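Local coordinates for ABC transporter substrate-binding protein (Staphylococcus aureus subsp. aureus NCTC 8325, PDB 3UN6) that probably serves as the ligand-binding component of an ABC-type import system and binds zinc, at residues A[34-46]-A[65-78]. Residues are numbered along the deposited sequence; the frame is centred on the assembly and turned at random.
Sequences QQVIKIGYLPITH and YKLELVKFNNWPDL. With ZN (zinc ion), chain B; PO4 (phosphate ion), chain D.
Lys71 lays its CA over one face of the Tyr41 ring, a CH-pi contact with CA 4.1 Å from the ring centroid, while a water in the ring plane joins Tyr41 OH to Leu69 O at its edge. Tyr41 reaches this place because its CG sits between its own backbone N and carbonyl carbon (chi1 73°), which swings the ring across the neighbouring strand. The long Lys71 chain runs on past the phenol, and its NZ donates to phosphate O3 at 3.0 Å. The indole of Trp75 receives Leu42 CD2 over one face, 3.9 Å from the centroid of the five-membered ring, and Ile44 CD1 at its edge. Leu42 is forked, and its other methyl, CD1, meets Leu78 CD1 at 3.6 Å. The Phe72 ring takes Leu78 CA over the centre of one face, with Gly40 CA at its edge; lacking a side chain, Gly40 lets the ring lie close to the strand.

Seven backbone hydrogen bonds run along and just beyond strands 36-41 and 66-71, from Lys66 N to Gln35 O through Phe72 N to Tyr41 O. Apolar Ile37, Ile39 and Leu67 suit their buried places on one face, beneath helices 48-58 and 234-250. The other face is partly exposed at Lys38 and Glu68, which suits long charged chains; they run side by side, NZ 4.1 Å from OE2, beyond a salt bridge. Asn74 caps helix 75-83, its OD1 accepting from Asp77 N. The paired strands, with helix 48-58 between them in sequence, form a beta-alpha-beta unit of a periplasmic-binding-protein-like fold, whose first strand leads to His46, a zinc ligand together with Cys220 and Cys221.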
loop_
_atom_site.group_PDB
_atom_site.type_symbol
_atom_site.label_atom_id
_atom_site.label_comp_id
_atom_site.label_asym_id
_atom_site.label_seq_id
_atom_site.Cartn_x
_atom_site.Cartn_y
_atom_site.Cartn_z
ATOM N N GLN A 34 14.300 9.395 -25.084
ATOM C CA GLN A 34 14.751 8.488 -23.962
ATOM C C GLN A 34 13.605 7.650 -23.352
ATOM O O GLN A 34 12.477 8.135 -23.213
ATOM C CB GLN A 34 15.479 9.292 -22.874
ATOM C CG GLN A 34 14.638 10.346 -22.206
ATOM C CD GLN A 34 15.457 11.385 -21.460
ATOM O OE1 GLN A 34 15.068 11.828 -20.388
ATOM N NE2 GLN A 34 16.594 11.782 -22.029
ATOM N N GLN A 35 13.936 6.402 -22.995
ATOM C CA GLN A 35 13.014 5.396 -22.447
ATOM C C GLN A 35 11.998 5.901 -21.403
ATOM O O GLN A 35 12.371 6.468 -20.376
ATOM C CB GLN A 35 13.849 4.270 -21.819
ATOM C CG GLN A 35 13.082 3.077 -21.290
ATOM C CD GLN A 35 12.576 2.153 -22.376
ATOM O OE1 GLN A 35 12.689 2.437 -23.568
ATOM N NE2 GLN A 35 12.017 1.026 -21.962
ATOM N N VAL A 36 10.720 5.647 -21.671
ATOM C CA VAL A 36 9.635 6.044 -20.788
ATOM C C VAL A 36 9.212 4.864 -19.919
ATOM O O VAL A 36 8.945 3.784 -20.432
ATOM C CB VAL A 36 8.395 6.511 -21.593
ATOM C CG1 VAL A 36 7.262 6.910 -20.648
ATOM C CG2 VAL A 36 8.761 7.671 -22.529
ATOM N N ILE A 37 9.198 5.067 -18.610
ATOM C CA ILE A 37 8.735 4.053 -17.678
ATOM C C ILE A 37 7.414 4.562 -17.154
ATOM O O ILE A 37 7.351 5.667 -16.614
ATOM C CB ILE A 37 9.698 3.853 -16.485
ATOM C CG1 ILE A 37 11.109 3.546 -16.984
ATOM C CG2 ILE A 37 9.206 2.741 -15.594
ATOM C CD1 ILE A 37 12.135 3.401 -15.880
ATOM N N LYS A 38 6.363 3.771 -17.344
ATOM C CA LYS A 38 5.018 4.105 -16.844
ATOM C C LYS A 38 4.732 3.296 -15.593
ATOM O O LYS A 38 4.723 2.049 -15.635
ATOM C CB LYS A 38 3.936 3.743 -17.859
ATOM C CG LYS A 38 3.769 4.609 -19.072
ATOM C CD LYS A 38 2.445 4.156 -19.777
ATOM C CE LYS A 38 1.942 5.085 -20.868
ATOM N NZ LYS A 38 2.700 5.017 -22.142
ATOM N N ILE A 39 4.445 3.973 -14.491
ATOM C CA ILE A 39 4.206 3.288 -13.237
ATOM C C ILE A 39 2.870 3.678 -12.689
ATOM O O ILE A 39 2.544 4.882 -12.577
ATOM C CB ILE A 39 5.264 3.632 -12.160
ATOM C CG1 ILE A 39 6.687 3.338 -12.638
ATOM C CG2 ILE A 39 4.958 2.891 -10.853
ATOM C CD1 ILE A 39 7.044 1.871 -12.837
ATOM N N GLY A 40 2.091 2.668 -12.330
ATOM C CA GLY A 40 0.749 2.870 -11.796
ATOM C C GLY A 40 0.644 3.010 -10.286
ATOM O O GLY A 40 1.416 2.403 -9.536
ATOM N N TYR A 41 -0.349 3.777 -9.840
ATOM C CA TYR A 41 -0.564 3.975 -8.421
ATOM C C TYR A 41 -1.957 4.458 -8.074
ATOM O O TYR A 41 -2.701 4.964 -8.931
ATOM C CB TYR A 41 0.401 5.070 -7.906
ATOM C CG TYR A 41 0.016 6.463 -8.344
ATOM C CD1 TYR A 41 0.299 6.917 -9.631
ATOM C CD2 TYR A 41 -0.650 7.325 -7.482
ATOM C CE1 TYR A 41 -0.066 8.183 -10.042
ATOM C CE2 TYR A 41 -1.030 8.599 -7.889
ATOM C CZ TYR A 41 -0.725 9.021 -9.171
ATOM O OH TYR A 41 -1.093 10.273 -9.577
ATOM N N LEU A 42 -2.272 4.303 -6.790
ATOM C CA LEU A 42 -3.435 4.903 -6.156
ATOM C C LEU A 42 -2.903 6.054 -5.283
ATOM O O LEU A 42 -1.756 5.944 -4.750
ATOM C CB LEU A 42 -4.220 3.895 -5.318
ATOM C CG LEU A 42 -5.361 3.118 -5.993
ATOM C CD1 LEU A 42 -4.855 2.069 -7.031
ATOM C CD2 LEU A 42 -6.213 2.440 -4.886
ATOM N N PRO A 43 -3.709 7.145 -5.105
ATOM C CA PRO A 43 -3.300 8.341 -4.330
ATOM C C PRO A 43 -3.388 8.145 -2.800
ATOM O O PRO A 43 -4.180 8.769 -2.119
ATOM C CB PRO A 43 -4.280 9.417 -4.811
ATOM C CG PRO A 43 -5.549 8.650 -5.093
ATOM C CD PRO A 43 -5.106 7.271 -5.583
ATOM N N ILE A 44 -2.529 7.268 -2.299
ATOM C CA ILE A 44 -2.452 6.931 -0.900
ATOM C C ILE A 44 -0.997 7.152 -0.494
ATOM O O ILE A 44 -0.123 7.213 -1.359
ATOM C CB ILE A 44 -2.822 5.489 -0.681
ATOM C CG1 ILE A 44 -1.959 4.579 -1.584
ATOM C CG2 ILE A 44 -4.326 5.285 -0.962
ATOM C CD1 ILE A 44 -2.237 3.085 -1.433
ATOM N N THR A 45 -0.733 7.278 0.801
ATOM C CA THR A 45 0.651 7.510 1.269
ATOM C C THR A 45 1.594 6.375 0.889
ATOM O O THR A 45 2.814 6.573 0.814
ATOM C CB THR A 45 0.749 7.686 2.793
ATOM O OG1 THR A 45 0.422 6.454 3.450
ATOM C CG2 THR A 45 -0.160 8.821 3.281
ATOM N N HIS A 46 1.046 5.197 0.627
ATOM C CA HIS A 46 1.885 4.068 0.296
ATOM C C HIS A 46 2.564 4.190 -1.046
ATOM O O HIS A 46 3.511 3.448 -1.321
ATOM C CB HIS A 46 1.123 2.745 0.379
ATOM C CG HIS A 46 0.542 2.484 1.729
ATOM N ND1 HIS A 46 -0.244 1.391 1.997
ATOM C CD2 HIS A 46 0.585 3.210 2.872
ATOM C CE1 HIS A 46 -0.624 1.426 3.259
ATOM N NE2 HIS A 46 -0.138 2.525 3.813
ATOM N N TYR A 65 15.944 8.380 -17.832
ATOM C CA TYR A 65 14.676 7.815 -18.298
ATOM C C TYR A 65 13.601 8.873 -18.039
ATOM O O TYR A 65 13.883 9.920 -17.438
ATOM C CB TYR A 65 14.343 6.521 -17.524
ATOM C CG TYR A 65 14.270 6.732 -16.013
ATOM C CD1 TYR A 65 13.058 6.883 -15.360
ATOM C CD2 TYR A 65 15.433 6.840 -15.255
ATOM C CE1 TYR A 65 13.011 7.113 -13.972
ATOM C CE2 TYR A 65 15.393 7.076 -13.883
ATOM C CZ TYR A 65 14.195 7.212 -13.253
ATOM O OH TYR A 65 14.190 7.454 -11.898
ATOM N N LYS A 66 12.395 8.618 -18.528
ATOM C CA LYS A 66 11.246 9.472 -18.262
ATOM C C LYS A 66 10.293 8.637 -17.413
ATOM O O LYS A 66 10.090 7.439 -17.670
ATOM C CB LYS A 66 10.532 9.897 -19.533
ATOM C CG LYS A 66 11.361 10.715 -20.481
ATOM C CD LYS A 66 10.533 11.134 -21.686
ATOM C CE LYS A 66 11.399 11.823 -22.718
ATOM N NZ LYS A 66 10.647 12.187 -23.946
ATOM N N LEU A 67 9.722 9.259 -16.397
ATOM C CA LEU A 67 8.815 8.587 -15.501
ATOM C C LEU A 67 7.418 9.161 -15.679
ATOM O O LEU A 67 7.188 10.362 -15.466
ATOM C CB LEU A 67 9.298 8.756 -14.055
ATOM C CG LEU A 67 8.498 8.103 -12.922
ATOM C CD1 LEU A 67 8.301 6.606 -13.162
ATOM C CD2 LEU A 67 9.200 8.354 -11.603
ATOM N N GLU A 68 6.491 8.311 -16.104
ATOM C CA GLU A 68 5.101 8.712 -16.249
ATOM C C GLU A 68 4.322 7.995 -15.164
ATOM O O GLU A 68 4.346 6.756 -15.090
ATOM C CB GLU A 68 4.541 8.361 -17.631
ATOM C CG GLU A 68 3.016 8.517 -17.713
ATOM C CD GLU A 68 2.459 8.420 -19.127
ATOM O OE1 GLU A 68 1.221 8.247 -19.263
ATOM O OE2 GLU A 68 3.246 8.519 -20.104
ATOM N N LEU A 69 3.659 8.770 -14.306
ATOM C CA LEU A 69 2.869 8.209 -13.224
ATOM C C LEU A 69 1.395 8.151 -13.665
ATOM O O LEU A 69 0.779 9.170 -13.957
ATOM C CB LEU A 69 3.032 9.053 -11.967
ATOM C CG LEU A 69 4.448 9.189 -11.413
ATOM C CD1 LEU A 69 4.433 10.159 -10.235
ATOM C CD2 LEU A 69 5.022 7.843 -10.990
ATOM N N VAL A 70 0.833 6.950 -13.667
ATOM C CA VAL A 70 -0.532 6.719 -14.148
ATOM C C VAL A 70 -1.448 6.387 -12.949
ATOM O O VAL A 70 -1.257 5.357 -12.269
ATOM C CB VAL A 70 -0.520 5.562 -15.180
ATOM C CG1 VAL A 70 -1.908 5.329 -15.786
ATOM C CG2 VAL A 70 0.512 5.844 -16.280
ATOM N N LYS A 71 -2.443 7.244 -12.708
ATOM C CA LYS A 71 -3.345 7.114 -11.554
ATOM C C LYS A 71 -4.583 6.249 -11.761
ATOM O O LYS A 71 -5.261 6.353 -12.781
ATOM C CB LYS A 71 -3.822 8.498 -11.099
ATOM C CG LYS A 71 -4.623 8.456 -9.816
ATOM C CD LYS A 71 -5.061 9.835 -9.331
ATOM C CE LYS A 71 -6.204 10.369 -10.162
ATOM N NZ LYS A 71 -6.709 11.630 -9.568
ATOM N N PHE A 72 -4.906 5.458 -10.743
ATOM C CA PHE A 72 -6.067 4.565 -10.737
ATOM C C PHE A 72 -6.870 4.848 -9.477
ATOM O O PHE A 72 -6.323 5.339 -8.506
ATOM C CB PHE A 72 -5.601 3.108 -10.773
ATOM C CG PHE A 72 -4.955 2.725 -12.071
ATOM C CD1 PHE A 72 -3.583 2.824 -12.238
ATOM C CD2 PHE A 72 -5.732 2.321 -13.140
ATOM C CE1 PHE A 72 -2.974 2.506 -13.441
ATOM C CE2 PHE A 72 -5.147 1.997 -14.362
ATOM C CZ PHE A 72 -3.741 2.097 -14.511
ATOM N N ASN A 73 -8.176 4.572 -9.508
ATOM C CA ASN A 73 -9.060 4.807 -8.352
ATOM C C ASN A 73 -9.342 3.527 -7.561
ATOM O O ASN A 73 -9.907 3.585 -6.488
ATOM C CB ASN A 73 -10.424 5.351 -8.807
ATOM C CG ASN A 73 -10.317 6.596 -9.668
ATOM O OD1 ASN A 73 -11.049 6.739 -10.666
ATOM N ND2 ASN A 73 -9.410 7.503 -9.300
ATOM N N ASN A 74 -8.989 2.378 -8.119
ATOM C CA ASN A 74 -9.227 1.082 -7.476
ATOM C C ASN A 74 -8.169 0.074 -7.888
ATOM O O ASN A 74 -7.525 0.227 -8.931
ATOM C CB ASN A 74 -10.595 0.535 -7.862
ATOM C CG ASN A 74 -10.747 0.354 -9.368
ATOM O OD1 ASN A 74 -10.484 -0.721 -9.915
ATOM N ND2 ASN A 74 -11.106 1.424 -10.048
ATOM N N TRP A 75 -8.020 -0.970 -7.080
ATOM C CA TRP A 75 -6.997 -1.985 -7.317
ATOM C C TRP A 75 -7.176 -2.892 -8.542
ATOM O O TRP A 75 -6.201 -3.141 -9.259
ATOM C CB TRP A 75 -6.764 -2.806 -6.063
ATOM C CG TRP A 75 -6.209 -1.983 -4.953
ATOM C CD1 TRP A 75 -6.850 -1.612 -3.818
ATOM C CD2 TRP A 75 -4.907 -1.408 -4.887
ATOM N NE1 TRP A 75 -6.028 -0.851 -3.031
ATOM C CE2 TRP A 75 -4.820 -0.717 -3.667
ATOM C CE3 TRP A 75 -3.795 -1.426 -5.735
ATOM C CZ2 TRP A 75 -3.673 -0.051 -3.269
ATOM C CZ3 TRP A 75 -2.663 -0.758 -5.351
ATOM C CH2 TRP A 75 -2.603 -0.072 -4.123
ATOM N N PRO A 76 -8.395 -3.377 -8.806
ATOM C CA PRO A 76 -8.539 -4.212 -10.008
ATOM C C PRO A 76 -8.139 -3.503 -11.318
ATOM O O PRO A 76 -7.442 -4.097 -12.134
ATOM C CB PRO A 76 -10.033 -4.584 -9.994
ATOM C CG PRO A 76 -10.369 -4.605 -8.528
ATOM C CD PRO A 76 -9.590 -3.432 -7.951
ATOM N N ASP A 77 -8.541 -2.244 -11.517
ATOM C CA ASP A 77 -8.124 -1.504 -12.726
ATOM C C ASP A 77 -6.605 -1.400 -12.834
ATOM O O ASP A 77 -6.024 -1.532 -13.919
ATOM C CB ASP A 77 -8.676 -0.095 -12.722
ATOM C CG ASP A 77 -10.146 -0.041 -13.014
ATOM O OD1 ASP A 77 -10.720 -1.095 -13.358
ATOM O OD2 ASP A 77 -10.723 1.067 -12.900
ATOM N N LEU A 78 -5.966 -1.128 -11.713
ATOM C CA LEU A 78 -4.511 -1.012 -11.688
ATOM C C LEU A 78 -3.836 -2.363 -12.081
ATOM O O LEU A 78 -2.928 -2.389 -12.930
ATOM C CB LEU A 78 -4.043 -0.484 -10.335
ATOM C CG LEU A 78 -2.532 -0.377 -10.108
ATOM C CD1 LEU A 78 -2.196 0.750 -9.075
ATOM C CD2 LEU A 78 -1.927 -1.696 -9.674
HETATM ZN ZN ZN B . -0.803 -0.307 0.878
HETATM P P PO4 D . -8.613 14.010 -11.765
HETATM O O1 PO4 D . -9.244 14.926 -10.741
HETATM O O2 PO4 D . -7.128 14.258 -11.806
HETATM O O3 PO4 D . -8.853 12.573 -11.381
HETATM O O4 PO4 D . -9.211 14.321 -13.117
HETATM O O HOH W 1 -0.613 10.959 -12.441
HETATM O O HOH W 2 -3.110 0.172 0.484
#